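Local coordinates for protein arginine kinase (Anthopleura japonica, PDB 4RF6) that catalyses the reversible transfer of a phosphoryl group from ATP to L-arginine, storing high-energy phosphate as phosphoarginine, in a chain that carries two kinase repeats in tandem, at residues A[55-60]-A[83-88]; A[72-77]-A[277-282]. One frame throughout, in Å; residues are numbered along the deposited sequence.

Contact 1 (A[55-60]-A[83-88]); sequences ITLWDC and TLFGPL
L57 and F85 bring the two backbones nearest to each other, CA to CA 6.7 Å, where the first turn of helix 57-66 faces the break between helices 79-84 and 86-96; no hydrogen bond passes between the segments. The contact is built around the F85 ring. With CG anti to its own carbonyl carbon (chi1 -52°), F85 sends the ring at the start of the facing helix, and its far end lies against the backbone there: CZ of F85 is 3.2 Å from N of L57. L57 CA sits over one face of the ring, offset toward the rim, while the carbonyl oxygen of I55 lies at the ring edge in its plane, 3.4 Å from F85 CZ. C60 adds an oblique sulfur-aromatic contact, its SG 4.8 Å from the centroid of the F85 ring.

This is helix packing within the small N-terminal domain of the phosphagen kinase fold, and both partners meet at helix starts. F85 is the first residue past helix 79-84 to leave helical geometry and also occupies the N-cap position of helix 86-96. T56 is the N-cap of helix 57-66 and forms a capping box with D59: D59 N donates to T56 OG1, and T56 N returns a bond to D59 OD2 (2.9 Å). The other carboxylate oxygen, OD1, forms a salt bridge with K14. Next to the ring, L57 has CG anti to the backbone N (chi1 177°), which carries its CD1 to within 3.8 Å of CD2 of L88. I61, one turn further along helix 57-66, also packs on L88.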
# COMPACT_ATOMS: atom_id res chain seq x y z
N ILE A 55 39.42 21.17 -4.56
CA ILE A 55 38.50 20.81 -5.64
C ILE A 55 38.80 21.64 -6.90
O ILE A 55 38.85 22.87 -6.84
CB ILE A 55 37.03 20.99 -5.23
CG1 ILE A 55 36.74 20.23 -3.94
CG2 ILE A 55 36.10 20.51 -6.34
CD1 ILE A 55 37.06 18.74 -4.03
N THR A 56 39.02 20.95 -8.02
CA THR A 56 39.32 21.62 -9.28
C THR A 56 38.09 21.61 -10.18
O THR A 56 37.10 20.94 -9.89
CB THR A 56 40.48 20.93 -10.04
OG1 THR A 56 40.04 19.66 -10.55
CG2 THR A 56 41.67 20.71 -9.12
N LEU A 57 38.17 22.36 -11.28
CA LEU A 57 37.10 22.40 -12.27
C LEU A 57 36.92 21.01 -12.86
O LEU A 57 35.79 20.55 -13.03
CB LEU A 57 37.45 23.40 -13.37
CG LEU A 57 36.50 23.55 -14.56
CD1 LEU A 57 35.17 24.17 -14.13
CD2 LEU A 57 37.15 24.38 -15.65
N TRP A 58 38.04 20.36 -13.17
CA TRP A 58 37.99 19.01 -13.72
C TRP A 58 37.29 18.02 -12.79
O TRP A 58 36.55 17.16 -13.26
CB TRP A 58 39.40 18.51 -14.06
CG TRP A 58 39.60 18.37 -15.53
CD1 TRP A 58 40.39 19.15 -16.33
CD2 TRP A 58 38.98 17.42 -16.39
NE1 TRP A 58 40.30 18.73 -17.64
CE2 TRP A 58 39.44 17.67 -17.70
CE3 TRP A 58 38.07 16.38 -16.18
CZ2 TRP A 58 39.02 16.90 -18.80
CZ3 TRP A 58 37.66 15.62 -17.26
CH2 TRP A 58 38.14 15.88 -18.55
N ASP A 59 37.53 18.15 -11.48
CA ASP A 59 36.84 17.31 -10.50
C ASP A 59 35.33 17.48 -10.64
O ASP A 59 34.56 16.52 -10.52
CB ASP A 59 37.25 17.69 -9.08
CG ASP A 59 38.68 17.29 -8.76
OD1 ASP A 59 39.11 16.20 -9.18
OD2 ASP A 59 39.37 18.08 -8.07
N CYS A 60 34.91 18.71 -10.89
CA CYS A 60 33.49 19.03 -10.99
C CYS A 60 32.85 18.53 -12.27
O CYS A 60 31.70 18.07 -12.27
CB CYS A 60 33.28 20.53 -10.85
SG CYS A 60 33.54 21.12 -9.16
N THR A 83 30.89 28.94 -6.20
CA THR A 83 31.32 30.32 -6.41
C THR A 83 32.60 30.38 -7.23
O THR A 83 32.69 31.15 -8.20
CB THR A 83 31.53 31.04 -5.08
OG1 THR A 83 30.26 31.19 -4.43
CG2 THR A 83 32.13 32.43 -5.31
N LEU A 84 33.59 29.59 -6.84
CA LEU A 84 34.88 29.63 -7.52
C LEU A 84 34.72 29.22 -8.98
O LEU A 84 35.38 29.77 -9.87
CB LEU A 84 35.91 28.74 -6.82
CG LEU A 84 37.38 28.95 -7.21
CD1 LEU A 84 37.90 30.31 -6.76
CD2 LEU A 84 38.27 27.84 -6.66
N PHE A 85 33.82 28.27 -9.23
CA PHE A 85 33.51 27.84 -10.59
C PHE A 85 32.14 28.35 -11.01
O PHE A 85 31.44 27.72 -11.81
CB PHE A 85 33.58 26.31 -10.69
CG PHE A 85 34.88 25.73 -10.17
CD1 PHE A 85 36.09 26.07 -10.76
CD2 PHE A 85 34.88 24.87 -9.09
CE1 PHE A 85 37.28 25.55 -10.28
CE2 PHE A 85 36.06 24.34 -8.60
CZ PHE A 85 37.26 24.68 -9.20
N GLY A 86 31.77 29.51 -10.46
CA GLY A 86 30.51 30.19 -10.78
C GLY A 86 30.15 30.36 -12.24
O GLY A 86 29.02 30.08 -12.64
N PRO A 87 31.10 30.84 -13.07
CA PRO A 87 30.81 31.03 -14.50
C PRO A 87 30.25 29.76 -15.16
O PRO A 87 29.53 29.87 -16.16
CB PRO A 87 32.17 31.37 -15.08
CG PRO A 87 32.86 32.10 -13.96
CD PRO A 87 32.40 31.43 -12.69
N LEU A 88 30.59 28.60 -14.62
CA LEU A 88 30.03 27.34 -15.10
C LEU A 88 28.71 27.03 -14.39
O LEU A 88 27.66 26.91 -15.04
CB LEU A 88 31.02 26.19 -14.89
CG LEU A 88 30.52 24.80 -15.32
CD1 LEU A 88 30.18 24.80 -16.79
CD2 LEU A 88 31.55 23.74 -15.02

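Contact 2 (A[72-77]-A[277-282]); sequences VGVYAG and SCPSNL
Y75 and C278 approach each other most closely, CA to CA 4.8 Å, where the two domains of the phosphagen kinase fold meet: the loop 72-77 of the N-terminal domain runs beside the loop 277-282 of the C-terminal catalytic domain. V72 to Y75 and C278 probably take part in binding the guanidino substrate, as in related enzymes. One backbone hydrogen bond joins the loops, from A76 N to S277 O (2.8 Å). It is nearly straight, 166° at the hydrogen, and arrives in the carbonyl plane. S277 O also receives a CA-H...O contact from CA of Y75 at 3.3 Å, so two neighbouring residues converge on one carbonyl. S277 is also tied into the catalytic domain, its OG bonded to the backbone O of E232 and its N to D233 OD1.

Apolar packing centres on P279. V72 CG1, anti to its backbone N (chi1 -179°), reaches CG of the proline ring, and V74 CG2 touches the same carbon at 3.8 Å, its side chain crossing that of P279 at about a right angle. Y82 of helix 79-84 also packs on P279.

The aromatic part belongs to Y75, whose ring is met obliquely by C278 and also touches F201, L202 and A205 of helix 200-205. C278 SG lies 5.2 Å from the centroid of the Y75 ring, 31° off the normal, while C278 CB approaches Y75 CE2 to 3.9 Å.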
# COMPACT_ATOMS: atom_id res chain seq x y z
N VAL A 72 22.89 16.80 -16.88
CA VAL A 72 23.57 17.94 -16.26
C VAL A 72 25.09 17.82 -16.44
O VAL A 72 25.70 18.61 -17.17
CB VAL A 72 23.22 18.05 -14.77
CG1 VAL A 72 23.91 19.25 -14.16
CG2 VAL A 72 21.71 18.16 -14.60
N GLY A 73 25.70 16.86 -15.76
CA GLY A 73 27.10 16.54 -15.98
C GLY A 73 28.14 17.25 -15.13
O GLY A 73 29.34 17.17 -15.43
N VAL A 74 27.71 17.95 -14.09
CA VAL A 74 28.65 18.48 -13.10
C VAL A 74 28.18 18.18 -11.67
O VAL A 74 26.98 18.07 -11.41
CB VAL A 74 28.88 20.00 -13.24
CG1 VAL A 74 29.31 20.36 -14.65
CG2 VAL A 74 27.64 20.78 -12.84
N TYR A 75 29.14 18.03 -10.76
CA TYR A 75 28.85 17.93 -9.34
C TYR A 75 29.77 18.91 -8.61
O TYR A 75 30.89 19.15 -9.05
CB TYR A 75 29.09 16.51 -8.83
CG TYR A 75 28.13 15.47 -9.38
CD1 TYR A 75 28.35 14.89 -10.62
CD2 TYR A 75 27.02 15.05 -8.64
CE1 TYR A 75 27.49 13.93 -11.12
CE2 TYR A 75 26.15 14.10 -9.14
CZ TYR A 75 26.39 13.54 -10.39
OH TYR A 75 25.54 12.59 -10.89
N ALA A 76 29.28 19.48 -7.51
CA ALA A 76 30.10 20.39 -6.70
C ALA A 76 30.77 19.63 -5.56
O ALA A 76 30.09 18.95 -4.79
CB ALA A 76 29.26 21.52 -6.16
N GLY A 77 32.08 19.75 -5.45
CA GLY A 77 32.80 19.02 -4.41
C GLY A 77 32.62 19.69 -3.06
O GLY A 77 32.79 19.06 -2.02
N SER A 277 25.11 18.09 -3.86
CA SER A 277 26.18 17.68 -4.76
C SER A 277 25.86 18.01 -6.22
O SER A 277 26.69 18.58 -6.94
CB SER A 277 26.45 16.18 -4.62
OG SER A 277 26.71 15.84 -3.27
N CYS A 278 24.66 17.65 -6.65
CA CYS A 278 24.20 17.93 -8.00
C CYS A 278 23.36 19.20 -7.98
O CYS A 278 22.46 19.34 -7.15
CB CYS A 278 23.37 16.77 -8.54
SG CYS A 278 22.75 17.04 -10.22
N PRO A 279 23.67 20.15 -8.88
CA PRO A 279 22.91 21.41 -8.88
C PRO A 279 21.41 21.23 -9.17
O PRO A 279 20.66 22.19 -9.00
CB PRO A 279 23.57 22.23 -10.01
CG PRO A 279 24.46 21.27 -10.75
CD PRO A 279 24.85 20.21 -9.76
N SER A 280 20.99 20.04 -9.59
CA SER A 280 19.57 19.80 -9.86
C SER A 280 18.77 19.80 -8.57
O SER A 280 17.54 20.00 -8.58
CB SER A 280 19.38 18.47 -10.59
OG SER A 280 19.81 17.38 -9.79
N ASN A 281 19.46 19.57 -7.46
CA ASN A 281 18.84 19.39 -6.15
C ASN A 281 18.97 20.59 -5.21
O ASN A 281 18.75 20.45 -4.02
CB ASN A 281 19.43 18.15 -5.46
CG ASN A 281 18.84 16.86 -5.98
OD1 ASN A 281 17.63 16.72 -6.11
ND2 ASN A 281 19.71 15.90 -6.29
N LEU A 282 19.34 21.75 -5.74
CA LEU A 282 19.49 22.93 -4.90
C LEU A 282 18.13 23.48 -4.48
O LEU A 282 17.09 22.95 -4.88
CB LEU A 282 20.31 24.01 -5.63
CG LEU A 282 21.75 23.65 -5.98
CD1 LEU A 282 22.36 24.70 -6.90
CD2 LEU A 282 22.60 23.50 -4.73

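Contacts 1 and 2 lie with their centres 11 Å apart and join directly. The carbonyl oxygen of C60 in contact 1 probably accepts a hydrogen bond from Y75 N of contact 2 (3.0 Å), which ties the loop 72-77 to helix 57-66. Beside it, L88 CD2 packs on V74 CG1 at 4.1 Å, and I55 CG2 lies equally far from G77 CA. Contact 1 is thus an interior layer of the N-terminal domain behind the loop that contact 2 sets against the catalytic domain. In contact 2 the C278 side chain is about 4 Å from that of E232, another probable substrate-binding residue, and about 9 Å from that of R133, predicted to bind ATP.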